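Local coordinates for uncharacterized protein (Vibrio parahaemolyticus, PDB 1ZBP) that is of unknown function but belongs to the ImpE family, which suggests an accessory role in type VI secretion, at residues A[73-78]-A[159-165]; A[187-192]-A[204-209]; A[148-152]-A[233-237]; A[127-133]-A[143-147]. All coordinates share one frame; numbering follows the deposited sequence.

Contact 1: A[73-78]-A[159-165]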
loop_
_atom_site.group_PDB
_atom_site.type_symbol
_atom_site.label_atom_id
_atom_site.label_comp_id
_atom_site.label_asym_id
_atom_site.label_seq_id
_atom_site.Cartn_x
_atom_site.Cartn_y
_atom_site.Cartn_z
ATOM N N HIS A 73 -11.412 -5.083 7.874
ATOM C CA HIS A 73 -10.166 -5.830 7.750
ATOM C C HIS A 73 -9.096 -5.008 7.021
ATOM O O HIS A 73 -7.943 -4.988 7.434
ATOM C CB HIS A 73 -10.425 -7.131 6.993
ATOM C CG HIS A 73 -11.331 -8.081 7.722
ATOM N ND1 HIS A 73 -12.024 -9.085 7.080
ATOM C CD2 HIS A 73 -11.635 -8.190 9.033
ATOM C CE1 HIS A 73 -12.722 -9.772 7.969
ATOM N NE2 HIS A 73 -12.503 -9.248 9.162
ATOM N N LEU A 74 -9.480 -4.328 5.947
ATOM C CA LEU A 74 -8.530 -3.509 5.206
ATOM C C LEU A 74 -8.033 -2.368 6.070
ATOM O O LEU A 74 -6.840 -2.055 6.059
ATOM C CB LEU A 74 -9.171 -2.959 3.929
ATOM C CG LEU A 74 -9.173 -3.897 2.712
ATOM C CD1 LEU A 74 -7.884 -3.736 1.934
ATOM C CD2 LEU A 74 -9.339 -5.337 3.163
ATOM N N VAL A 75 -8.944 -1.752 6.827
ATOM C CA VAL A 75 -8.577 -0.643 7.705
ATOM C C VAL A 75 -7.625 -1.124 8.793
ATOM O O VAL A 75 -6.716 -0.392 9.196
ATOM C CB VAL A 75 -9.822 -0.000 8.345
ATOM C CG1 VAL A 75 -9.433 0.848 9.540
ATOM C CG2 VAL A 75 -10.517 0.869 7.314
ATOM N N LYS A 76 -7.820 -2.360 9.249
ATOM C CA LYS A 76 -6.964 -2.946 10.269
ATOM C C LYS A 76 -5.564 -3.152 9.686
ATOM O O LYS A 76 -4.573 -2.709 10.268
ATOM C CB LYS A 76 -7.561 -4.274 10.736
ATOM C CG LYS A 76 -6.758 -5.023 11.786
ATOM C CD LYS A 76 -7.466 -6.330 12.127
ATOM C CE LYS A 76 -6.660 -7.221 13.052
ATOM N NZ LYS A 76 -7.259 -8.589 13.093
ATOM N N ALA A 77 -5.487 -3.807 8.528
ATOM C CA ALA A 77 -4.197 -4.038 7.875
ATOM C C ALA A 77 -3.479 -2.704 7.643
ATOM O O ALA A 77 -2.293 -2.582 7.928
ATOM C CB ALA A 77 -4.399 -4.767 6.546
ATOM N N ALA A 78 -4.212 -1.706 7.152
ATOM C CA ALA A 78 -3.644 -0.390 6.879
ATOM C C ALA A 78 -3.202 0.283 8.164
ATOM O O ALA A 78 -2.318 1.158 8.161
ATOM C CB ALA A 78 -4.647 0.487 6.165
ATOM N N PHE A 159 -2.419 -6.332 1.784
ATOM C CA PHE A 159 -3.356 -6.296 2.893
ATOM C C PHE A 159 -4.161 -7.581 2.672
ATOM O O PHE A 159 -4.911 -7.677 1.714
ATOM C CB PHE A 159 -4.271 -5.070 2.803
ATOM C CG PHE A 159 -3.570 -3.763 3.058
ATOM C CD1 PHE A 159 -2.343 -3.724 3.719
ATOM C CD2 PHE A 159 -4.161 -2.569 2.692
ATOM C CE1 PHE A 159 -1.719 -2.519 4.010
ATOM C CE2 PHE A 159 -3.544 -1.353 2.979
ATOM C CZ PHE A 159 -2.314 -1.328 3.645
ATOM N N SER A 160 -3.987 -8.574 3.536
ATOM C CA SER A 160 -4.702 -9.838 3.390
ATOM C C SER A 160 -6.162 -9.714 3.803
ATOM O O SER A 160 -6.545 -8.783 4.523
ATOM C CB SER A 160 -4.045 -10.920 4.236
ATOM O OG SER A 160 -4.172 -10.630 5.604
ATOM N N THR A 161 -6.969 -10.664 3.345
ATOM C CA THR A 161 -8.394 -10.692 3.655
ATOM C C THR A 161 -8.629 -10.699 5.162
ATOM O O THR A 161 -9.461 -9.956 5.666
ATOM C CB THR A 161 -9.077 -11.938 3.033
ATOM O OG1 THR A 161 -8.921 -11.922 1.602
ATOM C CG2 THR A 161 -10.562 -11.950 3.365
ATOM N N ALA A 162 -7.895 -11.533 5.884
ATOM C CA ALA A 162 -8.063 -11.588 7.328
ATOM C C ALA A 162 -7.796 -10.233 7.976
ATOM O O ALA A 162 -8.228 -9.977 9.095
ATOM C CB ALA A 162 -7.145 -12.649 7.938
ATOM N N GLY A 163 -7.083 -9.357 7.278
ATOM C CA GLY A 163 -6.797 -8.051 7.848
ATOM C C GLY A 163 -5.381 -7.924 8.363
ATOM O O GLY A 163 -5.115 -7.152 9.279
ATOM N N ASN A 164 -4.475 -8.699 7.780
ATOM C CA ASN A 164 -3.061 -8.664 8.144
ATOM C C ASN A 164 -2.243 -7.934 7.071
ATOM O O ASN A 164 -2.500 -8.071 5.868
ATOM C CB ASN A 164 -2.516 -10.081 8.298
ATOM C CG ASN A 164 -3.012 -10.769 9.561
ATOM O OD1 ASN A 164 -3.537 -11.880 9.504
ATOM N ND2 ASN A 164 -2.833 -10.113 10.712
ATOM N N TYR A 165 -1.266 -7.153 7.524
ATOM C CA TYR A 165 -0.351 -6.396 6.666
ATOM C C TYR A 165 0.865 -7.271 6.353
ATOM O O TYR A 165 1.592 -7.691 7.265
ATOM C CB TYR A 165 0.083 -5.121 7.397
ATOM C CG TYR A 165 1.272 -4.393 6.800
ATOM C CD1 TYR A 165 1.309 -4.049 5.442
ATOM C CD2 TYR A 165 2.360 -4.025 7.601
ATOM C CE1 TYR A 165 2.406 -3.353 4.897
ATOM C CE2 TYR A 165 3.453 -3.341 7.067
ATOM C CZ TYR A 165 3.472 -3.009 5.720
ATOM O OH TYR A 165 4.563 -2.349 5.201
#
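Phe159 packs against one side of helix 65-84, over Leu74, Ala77 and Ala78. Phe159 CB lies 3.8 Å from Ala77 CB and also meets Leu74 CD1. With CG anti to the carbonyl carbon (chi1 -70°), the ring runs along the helix surface. CG and CD1 touch the Ala77 methyl, Phe159 CD1 being 3.6 Å from Ala77 CB, while CD2 has Leu74 CD1 near the ring plane at its edge. Farther out, Phe159 CE2 approaches Ala78 CB (3.8 Å), and the tip, Phe159 CZ, rests 3.6 Å from Ala78 CA. Ala77 C and Ala78 N sit above one face toward its rim, so the ring lies on helix backbone as well as on methyl groups.

Gly163 comes closest to the helix backbone. Gly163 CA is 3.3 Å from His73 O in a CA-H...O contact, and its positive phi (103°) turns the chain there. The extended Lys76 side chain runs alongside Gly163 O, with Lys76 CG 3.7 Å away. Ala162 O stands over one face of the His73 imidazole. Ser160 OG accepts from Asn164 N, bracing the turn from within.

Ser160 N bonds Asn164 O and Gly163 N bonds Ser160 O, giving a type I turn with a G1 bulge, the classic tight connection of a beta hairpin, here between strands 155-159 and 165-169.

Contact 2: A[187-192]-A[204-209]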
loop_
_atom_site.group_PDB
_atom_site.type_symbol
_atom_site.label_atom_id
_atom_site.label_comp_id
_atom_site.label_asym_id
_atom_site.label_seq_id
_atom_site.Cartn_x
_atom_site.Cartn_y
_atom_site.Cartn_z
ATOM N N SER A 187 -8.823 2.810 -5.815
ATOM C CA SER A 187 -7.830 3.519 -6.621
ATOM C C SER A 187 -6.468 3.504 -5.915
ATOM O O SER A 187 -5.433 3.427 -6.584
ATOM C CB SER A 187 -8.281 4.961 -6.909
ATOM O OG SER A 187 -8.521 5.681 -5.714
ATOM N N VAL A 188 -6.468 3.563 -4.576
ATOM C CA VAL A 188 -5.217 3.516 -3.797
ATOM C C VAL A 188 -4.998 2.175 -3.060
ATOM O O VAL A 188 -3.880 1.882 -2.642
ATOM C CB VAL A 188 -5.090 4.706 -2.772
ATOM C CG1 VAL A 188 -4.935 6.028 -3.526
ATOM C CG2 VAL A 188 -6.290 4.768 -1.864
ATOM N N TRP A 189 -6.060 1.382 -2.883
ATOM C CA TRP A 189 -5.973 0.043 -2.257
ATOM C C TRP A 189 -6.522 -0.879 -3.338
ATOM O O TRP A 189 -7.715 -1.217 -3.343
ATOM C CB TRP A 189 -6.838 -0.069 -0.990
ATOM C CG TRP A 189 -6.303 0.723 0.184
ATOM C CD1 TRP A 189 -5.118 1.382 0.240
ATOM C CD2 TRP A 189 -6.929 0.920 1.460
ATOM N NE1 TRP A 189 -4.960 1.987 1.468
ATOM C CE2 TRP A 189 -6.061 1.722 2.234
ATOM C CE3 TRP A 189 -8.142 0.497 2.023
ATOM C CZ2 TRP A 189 -6.361 2.118 3.541
ATOM C CZ3 TRP A 189 -8.441 0.888 3.326
ATOM C CH2 TRP A 189 -7.553 1.694 4.068
ATOM N N ARG A 190 -5.640 -1.282 -4.252
ATOM C CA ARG A 190 -6.019 -2.089 -5.408
ATOM C C ARG A 190 -6.069 -3.595 -5.218
ATOM O O ARG A 190 -5.171 -4.199 -4.627
ATOM C CB ARG A 190 -5.081 -1.757 -6.577
ATOM C CG ARG A 190 -5.657 -2.020 -7.980
ATOM C CD ARG A 190 -6.751 -1.018 -8.368
ATOM N NE ARG A 190 -6.233 0.344 -8.460
ATOM C CZ ARG A 190 -5.399 0.762 -9.407
ATOM N NH1 ARG A 190 -4.977 2.024 -9.416
ATOM N NH2 ARG A 190 -5.007 -0.078 -10.359
ATOM N N PRO A 191 -7.141 -4.227 -5.724
ATOM C CA PRO A 191 -7.283 -5.674 -5.605
ATOM C C PRO A 191 -6.217 -6.313 -6.477
ATOM O O PRO A 191 -5.955 -5.849 -7.591
ATOM C CB PRO A 191 -8.694 -5.929 -6.134
ATOM C CG PRO A 191 -9.420 -4.636 -5.794
ATOM C CD PRO A 191 -8.390 -3.617 -6.211
ATOM N N VAL A 192 -5.570 -7.350 -5.966
ATOM C CA VAL A 192 -4.541 -8.019 -6.744
ATOM C C VAL A 192 -4.645 -9.526 -6.595
ATOM O O VAL A 192 -5.062 -10.037 -5.549
ATOM C CB VAL A 192 -3.114 -7.570 -6.319
ATOM C CG1 VAL A 192 -2.925 -6.076 -6.571
ATOM C CG2 VAL A 192 -2.871 -7.896 -4.863
ATOM N N GLY A 204 -5.526 -10.312 -2.478
ATOM C CA GLY A 204 -5.597 -9.316 -1.434
ATOM C C GLY A 204 -5.624 -7.945 -2.062
ATOM O O GLY A 204 -6.062 -7.781 -3.207
ATOM N N HIS A 205 -5.160 -6.957 -1.303
ATOM C CA HIS A 205 -5.097 -5.581 -1.771
ATOM C C HIS A 205 -3.693 -5.053 -1.528
ATOM O O HIS A 205 -3.047 -5.398 -0.530
ATOM C CB HIS A 205 -6.109 -4.709 -1.021
ATOM C CG HIS A 205 -7.530 -5.036 -1.345
ATOM N ND1 HIS A 205 -8.349 -4.176 -2.042
ATOM C CD2 HIS A 205 -8.268 -6.148 -1.107
ATOM C CE1 HIS A 205 -9.530 -4.745 -2.221
ATOM N NE2 HIS A 205 -9.506 -5.942 -1.664
HETATM N N MSE A 206 -3.235 -4.221 -2.455
HETATM C CA MSE A 206 -1.919 -3.608 -2.390
HETATM C C MSE A 206 -2.068 -2.096 -2.262
HETATM O O MSE A 206 -2.725 -1.460 -3.094
HETATM C CB MSE A 206 -1.137 -3.914 -3.668
HETATM C CG MSE A 206 0.235 -3.265 -3.714
HETATM SE SE MSE A 206 1.326 -3.732 -5.235
HETATM C CE MSE A 206 2.057 -5.420 -4.621
ATOM N N PRO A 207 -1.493 -1.501 -1.207
ATOM C CA PRO A 207 -1.642 -0.050 -1.126
ATOM C C PRO A 207 -0.868 0.518 -2.326
ATOM O O PRO A 207 0.298 0.199 -2.531
ATOM C CB PRO A 207 -1.028 0.289 0.243
ATOM C CG PRO A 207 -0.030 -0.789 0.461
ATOM C CD PRO A 207 -0.769 -2.027 -0.041
HETATM N N MSE A 208 -1.547 1.332 -3.125
HETATM C CA MSE A 208 -0.997 1.934 -4.336
HETATM C C MSE A 208 -0.192 3.214 -4.077
HETATM O O MSE A 208 0.419 3.755 -4.991
HETATM C CB MSE A 208 -2.160 2.232 -5.297
HETATM C CG MSE A 208 -2.025 1.675 -6.703
HETATM SE SE MSE A 208 -1.540 -0.206 -6.826
HETATM C CE MSE A 208 -1.191 -0.224 -8.748
ATOM N N THR A 209 -0.180 3.682 -2.832
ATOM C CA THR A 209 0.532 4.910 -2.470
ATOM C C THR A 209 1.506 4.662 -1.314
ATOM O O THR A 209 1.328 3.726 -0.554
ATOM C CB THR A 209 -0.475 6.003 -2.044
ATOM O OG1 THR A 209 0.187 7.271 -1.990
ATOM C CG2 THR A 209 -1.046 5.690 -0.681
#
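The His205 imidazole has Pro191 CA over one face, 4.2 Å from the ring centroid in a CH-pi contact, and Trp189 O at its edge. His205 ND1 donates to Trp189 O almost straight (3.3 Å, 172°). The acceptor lies in the ring plane, but the nitrogen stands well above the carbonyl plane rather than on a lone pair. His205 CE1 touches Pro191 CG at 3.6 Å, so Pro191 meets the ring through both CA and CG. His205 CG is anti to the carbonyl carbon (chi1 -68°), which brings the ring back over the partner strand. The Trp189 indole, on the same side of the sheet, meets Pro207 obliquely, with Trp189 CD1 4.2 Å from Pro207 CB; Phe159 meets it edge-to-face. The third flat group, the Arg190 guanidinium, carries CG of selenomethionine Met208 over one face.

Strands 189-196 and 202-207 form an antiparallel beta hairpin at the margin of the large sheet. Arg190 and Met206 make a hydrogen-bonded pair, with Met206 N to Arg190 O at 2.9 Å. Val192 and Gly204 make the next, with Val192 N to Gly204 O at 2.8 Å.

On the side opposite His205, Val192 CG1 meets CB of selenomethionine Met206 (4.0 Å), the two side chains crossing at about a right angle. Arg190 CB lies 3.9 Å from Met208 SE. Bends at chi2 and chi3 fold the arginine back so that NH1 reaches Ser187 O, while NE binds Glu186 O and NH2 binds Lys179 O.

Contact 3: A[148-152]-A[233-237]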
loop_
_atom_site.group_PDB
_atom_site.type_symbol
_atom_site.label_atom_id
_atom_site.label_comp_id
_atom_site.label_asym_id
_atom_site.label_seq_id
_atom_site.Cartn_x
_atom_site.Cartn_y
_atom_site.Cartn_z
ATOM N N ILE A 148 11.447 2.076 -6.044
ATOM C CA ILE A 148 12.423 3.166 -5.950
ATOM C C ILE A 148 12.640 3.577 -4.490
ATOM O O ILE A 148 13.769 3.847 -4.071
ATOM C CB ILE A 148 11.988 4.395 -6.799
ATOM C CG1 ILE A 148 12.083 4.050 -8.292
ATOM C CG2 ILE A 148 12.888 5.608 -6.482
ATOM C CD1 ILE A 148 11.555 5.156 -9.219
ATOM N N ASP A 149 11.544 3.615 -3.735
ATOM C CA ASP A 149 11.522 3.927 -2.304
ATOM C C ASP A 149 12.598 3.093 -1.596
ATOM O O ASP A 149 12.755 1.906 -1.897
ATOM C CB ASP A 149 10.150 3.542 -1.750
ATOM C CG ASP A 149 9.936 3.997 -0.322
ATOM O OD1 ASP A 149 9.564 5.170 -0.114
ATOM O OD2 ASP A 149 10.148 3.179 0.589
ATOM N N ASP A 150 13.331 3.686 -0.653
ATOM C CA ASP A 150 14.382 2.942 0.062
ATOM C C ASP A 150 13.888 2.145 1.262
ATOM O O ASP A 150 14.612 1.299 1.787
ATOM C CB ASP A 150 15.496 3.882 0.506
ATOM C CG ASP A 150 16.414 4.246 -0.623
ATOM O OD1 ASP A 150 16.894 5.403 -0.639
ATOM O OD2 ASP A 150 16.665 3.375 -1.492
ATOM N N ARG A 151 12.662 2.420 1.695
ATOM C CA ARG A 151 12.080 1.693 2.816
ATOM C C ARG A 151 11.556 0.342 2.302
ATOM O O ARG A 151 11.840 -0.718 2.880
ATOM C CB ARG A 151 10.939 2.512 3.444
ATOM C CG ARG A 151 9.892 1.682 4.186
ATOM C CD ARG A 151 10.042 1.809 5.686
ATOM N NE ARG A 151 9.992 3.210 6.087
ATOM C CZ ARG A 151 8.953 4.001 5.869
ATOM N NH1 ARG A 151 7.884 3.513 5.266
ATOM N NH2 ARG A 151 8.992 5.278 6.219
ATOM N N LEU A 152 10.800 0.382 1.207
ATOM C CA LEU A 152 10.236 -0.835 0.620
ATOM C C LEU A 152 11.272 -1.689 -0.112
ATOM O O LEU A 152 11.236 -2.913 -0.024
ATOM C CB LEU A 152 9.082 -0.467 -0.325
ATOM C CG LEU A 152 7.654 -0.519 0.237
ATOM C CD1 LEU A 152 7.649 -0.314 1.747
ATOM C CD2 LEU A 152 6.800 0.508 -0.484
ATOM N N GLU A 233 21.938 8.648 1.035
ATOM C CA GLU A 233 21.311 8.266 -0.226
ATOM C C GLU A 233 19.997 7.516 0.029
ATOM O O GLU A 233 19.594 6.665 -0.754
ATOM C CB GLU A 233 22.268 7.408 -1.072
ATOM C CG GLU A 233 22.963 6.253 -0.334
ATOM C CD GLU A 233 22.017 5.145 0.118
ATOM O OE1 GLU A 233 21.350 4.531 -0.745
ATOM O OE2 GLU A 233 21.959 4.875 1.338
ATOM N N VAL A 234 19.335 7.845 1.131
ATOM C CA VAL A 234 18.064 7.222 1.492
ATOM C C VAL A 234 16.919 8.158 1.095
ATOM O O VAL A 234 16.756 9.238 1.670
ATOM C CB VAL A 234 17.988 6.955 3.013
ATOM C CG1 VAL A 234 16.695 6.245 3.360
ATOM C CG2 VAL A 234 19.185 6.132 3.451
ATOM N N TYR A 235 16.131 7.743 0.106
ATOM C CA TYR A 235 15.001 8.538 -0.374
ATOM C C TYR A 235 13.668 7.821 -0.131
ATOM O O TYR A 235 13.465 6.698 -0.590
ATOM C CB TYR A 235 15.174 8.815 -1.869
ATOM C CG TYR A 235 16.428 9.584 -2.202
ATOM C CD1 TYR A 235 16.455 10.979 -2.136
ATOM C CD2 TYR A 235 17.609 8.918 -2.543
ATOM C CE1 TYR A 235 17.632 11.690 -2.395
ATOM C CE2 TYR A 235 18.786 9.620 -2.806
ATOM C CZ TYR A 235 18.794 10.998 -2.730
ATOM O OH TYR A 235 19.959 11.692 -2.984
ATOM N N LEU A 236 12.765 8.464 0.603
ATOM C CA LEU A 236 11.459 7.872 0.870
ATOM C C LEU A 236 10.501 8.390 -0.185
ATOM O O LEU A 236 10.843 9.289 -0.926
ATOM C CB LEU A 236 10.954 8.252 2.258
ATOM C CG LEU A 236 11.784 7.754 3.432
ATOM C CD1 LEU A 236 11.014 8.037 4.720
ATOM C CD2 LEU A 236 12.067 6.263 3.302
ATOM N N GLY A 237 9.303 7.833 -0.262
ATOM C CA GLY A 237 8.375 8.292 -1.276
ATOM C C GLY A 237 7.125 8.932 -0.731
ATOM O O GLY A 237 6.827 8.829 0.458
#
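Asp150 holds Tyr235 by both of its backbone polar atoms. Asp150 N donates to Tyr235 O at 3.0 Å, and Asp150 OD1 accepts from Tyr235 N at 2.6 Å, nearly straight (163°). CG is anti to the carbonyl carbon (chi1 -78°), beside the aspartate's own N, which lets backbone and side chain address the same residue. The incoming N-H meets OD1 on its anti side, out of the carboxylate plane. Asp150 CB leans on Val234 CG1.

Asp149 takes the other common rotamer, with CG anti to the backbone N (chi1 -172°), and divides its oxygens. Asp149 OD2 turns back on its own loop and accepts from Arg151 N and from Leu152 N (2.9 Å), forming an Asx turn and an Asx motif. The Leu152 bond uses the anti lone pair, whereas Arg151 N comes from above the carboxylate plane. Asp149 OD1 reaches across to Gly237 N at 2.7 Å, but the bond is strongly bent and weak.

The Arg151 side chain bends at chi2 and chi3 and folds around Leu236: CB lies 3.9 Å from Leu236 CD2, NH2 lies 3.7 Å from Leu236 CD1, and CD2 sits over one face of the guanidinium. NH2 has a salt bridge to Asp212.

The loop after strand 140-147 is thus held to the start of strand 235-239 by one backbone bond, one strong carboxylate bond from Asp150 and a weak one from Asp149. The N-H donors would favour ionised aspartates; Glu233 O, 3.0 Å from Asp150 OD1, and the Glu233 carboxylate probably oppose this, against a weak Arg146 ion pair.

Contact 4: A[127-133]-A[143-147]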
loop_
_atom_site.group_PDB
_atom_site.type_symbol
_atom_site.label_atom_id
_atom_site.label_comp_id
_atom_site.label_asym_id
_atom_site.label_seq_id
_atom_site.Cartn_x
_atom_site.Cartn_y
_atom_site.Cartn_z
ATOM N N GLU A 127 19.702 -3.764 0.963
ATOM C CA GLU A 127 19.884 -3.783 -0.488
ATOM C C GLU A 127 20.953 -4.778 -0.922
ATOM O O GLU A 127 20.894 -5.332 -2.018
ATOM C CB GLU A 127 20.280 -2.400 -0.997
ATOM C CG GLU A 127 20.893 -2.422 -2.396
ATOM C CD GLU A 127 19.944 -2.952 -3.453
ATOM O OE1 GLU A 127 20.388 -3.122 -4.612
ATOM O OE2 GLU A 127 18.754 -3.188 -3.133
ATOM N N GLU A 128 21.943 -4.977 -0.061
ATOM C CA GLU A 128 23.037 -5.907 -0.323
ATOM C C GLU A 128 22.500 -7.337 -0.297
ATOM O O GLU A 128 22.926 -8.192 -1.071
ATOM C CB GLU A 128 24.119 -5.744 0.750
ATOM C CG GLU A 128 25.369 -6.553 0.484
ATOM C CD GLU A 128 26.082 -6.096 -0.770
ATOM O OE1 GLU A 128 26.715 -5.014 -0.733
ATOM O OE2 GLU A 128 25.992 -6.815 -1.793
ATOM N N LEU A 129 21.556 -7.583 0.605
ATOM C CA LEU A 129 20.952 -8.896 0.751
ATOM C C LEU A 129 19.826 -9.141 -0.252
ATOM O O LEU A 129 19.421 -10.289 -0.464
ATOM C CB LEU A 129 20.420 -9.070 2.176
ATOM C CG LEU A 129 21.487 -9.180 3.263
ATOM C CD1 LEU A 129 20.845 -9.132 4.644
ATOM C CD2 LEU A 129 22.263 -10.474 3.062
ATOM N N ARG A 130 19.322 -8.070 -0.865
ATOM C CA ARG A 130 18.231 -8.189 -1.837
ATOM C C ARG A 130 18.604 -9.132 -2.976
ATOM O O ARG A 130 19.588 -8.923 -3.683
ATOM C CB ARG A 130 17.841 -6.809 -2.413
ATOM C CG ARG A 130 16.606 -6.836 -3.336
ATOM C CD ARG A 130 16.115 -5.435 -3.745
ATOM N NE ARG A 130 16.986 -4.777 -4.720
ATOM C CZ ARG A 130 17.114 -5.156 -5.987
ATOM N NH1 ARG A 130 16.417 -6.188 -6.452
ATOM N NH2 ARG A 130 17.957 -4.524 -6.785
ATOM N N GLN A 131 17.824 -10.191 -3.133
ATOM C CA GLN A 131 18.069 -11.138 -4.199
ATOM C C GLN A 131 17.510 -10.524 -5.475
ATOM O O GLN A 131 16.307 -10.313 -5.590
ATOM C CB GLN A 131 17.357 -12.456 -3.909
ATOM C CG GLN A 131 17.460 -13.474 -5.034
ATOM C CD GLN A 131 16.625 -14.720 -4.772
ATOM O OE1 GLN A 131 16.863 -15.459 -3.814
ATOM N NE2 GLN A 131 15.641 -14.957 -5.629
ATOM N N GLU A 132 18.386 -10.207 -6.420
ATOM C CA GLU A 132 17.952 -9.640 -7.688
ATOM C C GLU A 132 17.167 -10.722 -8.434
ATOM O O GLU A 132 17.570 -11.882 -8.457
ATOM C CB GLU A 132 19.170 -9.185 -8.497
ATOM C CG GLU A 132 19.740 -7.849 -8.043
ATOM C CD GLU A 132 21.100 -7.555 -8.637
ATOM O OE1 GLU A 132 21.276 -7.777 -9.860
ATOM O OE2 GLU A 132 21.989 -7.094 -7.879
ATOM N N LYS A 133 16.040 -10.340 -9.025
ATOM C CA LYS A 133 15.192 -11.286 -9.743
ATOM C C LYS A 133 14.637 -10.617 -10.985
ATOM O O LYS A 133 14.111 -9.509 -10.905
ATOM C CB LYS A 133 14.029 -11.734 -8.851
ATOM C CG LYS A 133 13.365 -13.028 -9.265
ATOM C CD LYS A 133 14.275 -14.202 -8.966
ATOM C CE LYS A 133 13.528 -15.523 -8.976
ATOM N NZ LYS A 133 14.426 -16.665 -8.579
ATOM N N SER A 143 15.698 -7.437 -16.486
ATOM C CA SER A 143 16.608 -8.247 -15.670
ATOM C C SER A 143 16.497 -8.029 -14.166
ATOM O O SER A 143 17.097 -8.777 -13.391
ATOM C CB SER A 143 18.053 -7.989 -16.072
ATOM O OG SER A 143 18.438 -6.685 -15.680
ATOM N N ASP A 144 15.738 -7.016 -13.753
ATOM C CA ASP A 144 15.580 -6.730 -12.334
ATOM C C ASP A 144 14.444 -5.749 -12.049
ATOM O O ASP A 144 14.133 -4.883 -12.865
ATOM C CB ASP A 144 16.905 -6.209 -11.779
ATOM C CG ASP A 144 16.915 -6.110 -10.261
ATOM O OD1 ASP A 144 16.151 -6.854 -9.612
ATOM O OD2 ASP A 144 17.705 -5.308 -9.720
ATOM N N VAL A 145 13.845 -5.897 -10.869
ATOM C CA VAL A 145 12.725 -5.074 -10.436
ATOM C C VAL A 145 12.809 -4.734 -8.942
ATOM O O VAL A 145 13.074 -5.596 -8.092
ATOM C CB VAL A 145 11.386 -5.804 -10.715
ATOM C CG1 VAL A 145 10.237 -5.087 -10.048
ATOM C CG2 VAL A 145 11.149 -5.860 -12.227
ATOM N N ARG A 146 12.558 -3.472 -8.619
ATOM C CA ARG A 146 12.605 -3.047 -7.236
ATOM C C ARG A 146 11.861 -1.729 -7.062
ATOM O O ARG A 146 11.759 -0.956 -8.006
ATOM C CB ARG A 146 14.066 -2.907 -6.840
ATOM C CG ARG A 146 14.296 -2.890 -5.366
ATOM C CD ARG A 146 14.523 -1.474 -4.871
ATOM N NE ARG A 146 15.672 -0.846 -5.495
ATOM C CZ ARG A 146 16.394 0.096 -4.901
ATOM N NH1 ARG A 146 16.074 0.500 -3.673
ATOM N NH2 ARG A 146 17.435 0.641 -5.535
ATOM N N ASP A 147 11.327 -1.471 -5.874
ATOM C CA ASP A 147 10.622 -0.203 -5.635
ATOM C C ASP A 147 11.688 0.895 -5.479
ATOM O O ASP A 147 12.725 0.664 -4.860
ATOM C CB ASP A 147 9.778 -0.292 -4.359
ATOM C CG ASP A 147 8.792 0.863 -4.216
ATOM O OD1 ASP A 147 9.203 2.037 -4.329
ATOM O OD2 ASP A 147 7.595 0.594 -3.986
HETATM O O HOH W 1 13.227 -8.326 -8.437
#
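Arg130 and Asp144 pair end-on across this contact, and with Glu127 they form a salt-bridge network that ties the C-terminal end of helix 116-129 to strand 140-147.

Among the charged bonds, Arg130 NH2 to Asp144 OD2 measures 3.0 Å and NH1 to OD1 measures 3.2 Å. Both use syn lone pairs, and the guanidinium and carboxylate planes are only 14° apart. Arg130 NE donates to Glu127 OE2 (2.9 Å), also syn, so three N-H groups fix the rotation of the guanidinium. The chain runs extended from the backbone and bends at chi3 (73°), which turns this group between its two carboxylates. Glu127 OE2 also stands over a face of the Arg146 guanidinium; this is attraction of charges without a directed N-H, and probably eases the closeness of the two arginines.

Face packing comes from Arg146: its CG lies over one face of the Arg130 guanidinium, toward the rim, with Arg146 CG 3.3 Å from Arg130 NE. The two side chains cross at about a right angle, with their guanidinium planes close to parallel.

Backbone contacts finish the join. Asp144 CA points a CA-H at Lys133 O, and a water lies between Lys133 O (2.9 Å) and Val145 O (2.8 Å), within donating distance of each.

How the contacts relate
Along the chain, contact 4 closes first and lies inside the loop spanned by contact 1; contact 2 lies inside that spanned by contact 3, and contacts 1 and 3 alternate. Contacts 1 and 2 touch, their centres 11 Å apart: Phe159, Leu74 and Ala78 pack against Trp189 or His205. Helix 65-84, the hairpin 155-169 of the three-stranded sheet and one margin of the eight-stranded sheet thus share a core. Contacts 3 and 4, with centres 14 Å apart, follow each other from strand 140-147 into its loop and touch through Leu152 and Asp147. Contacts 2 and 4 lie at separate places on the large sheet, while contacts 1 and 4 join helix to beta structure.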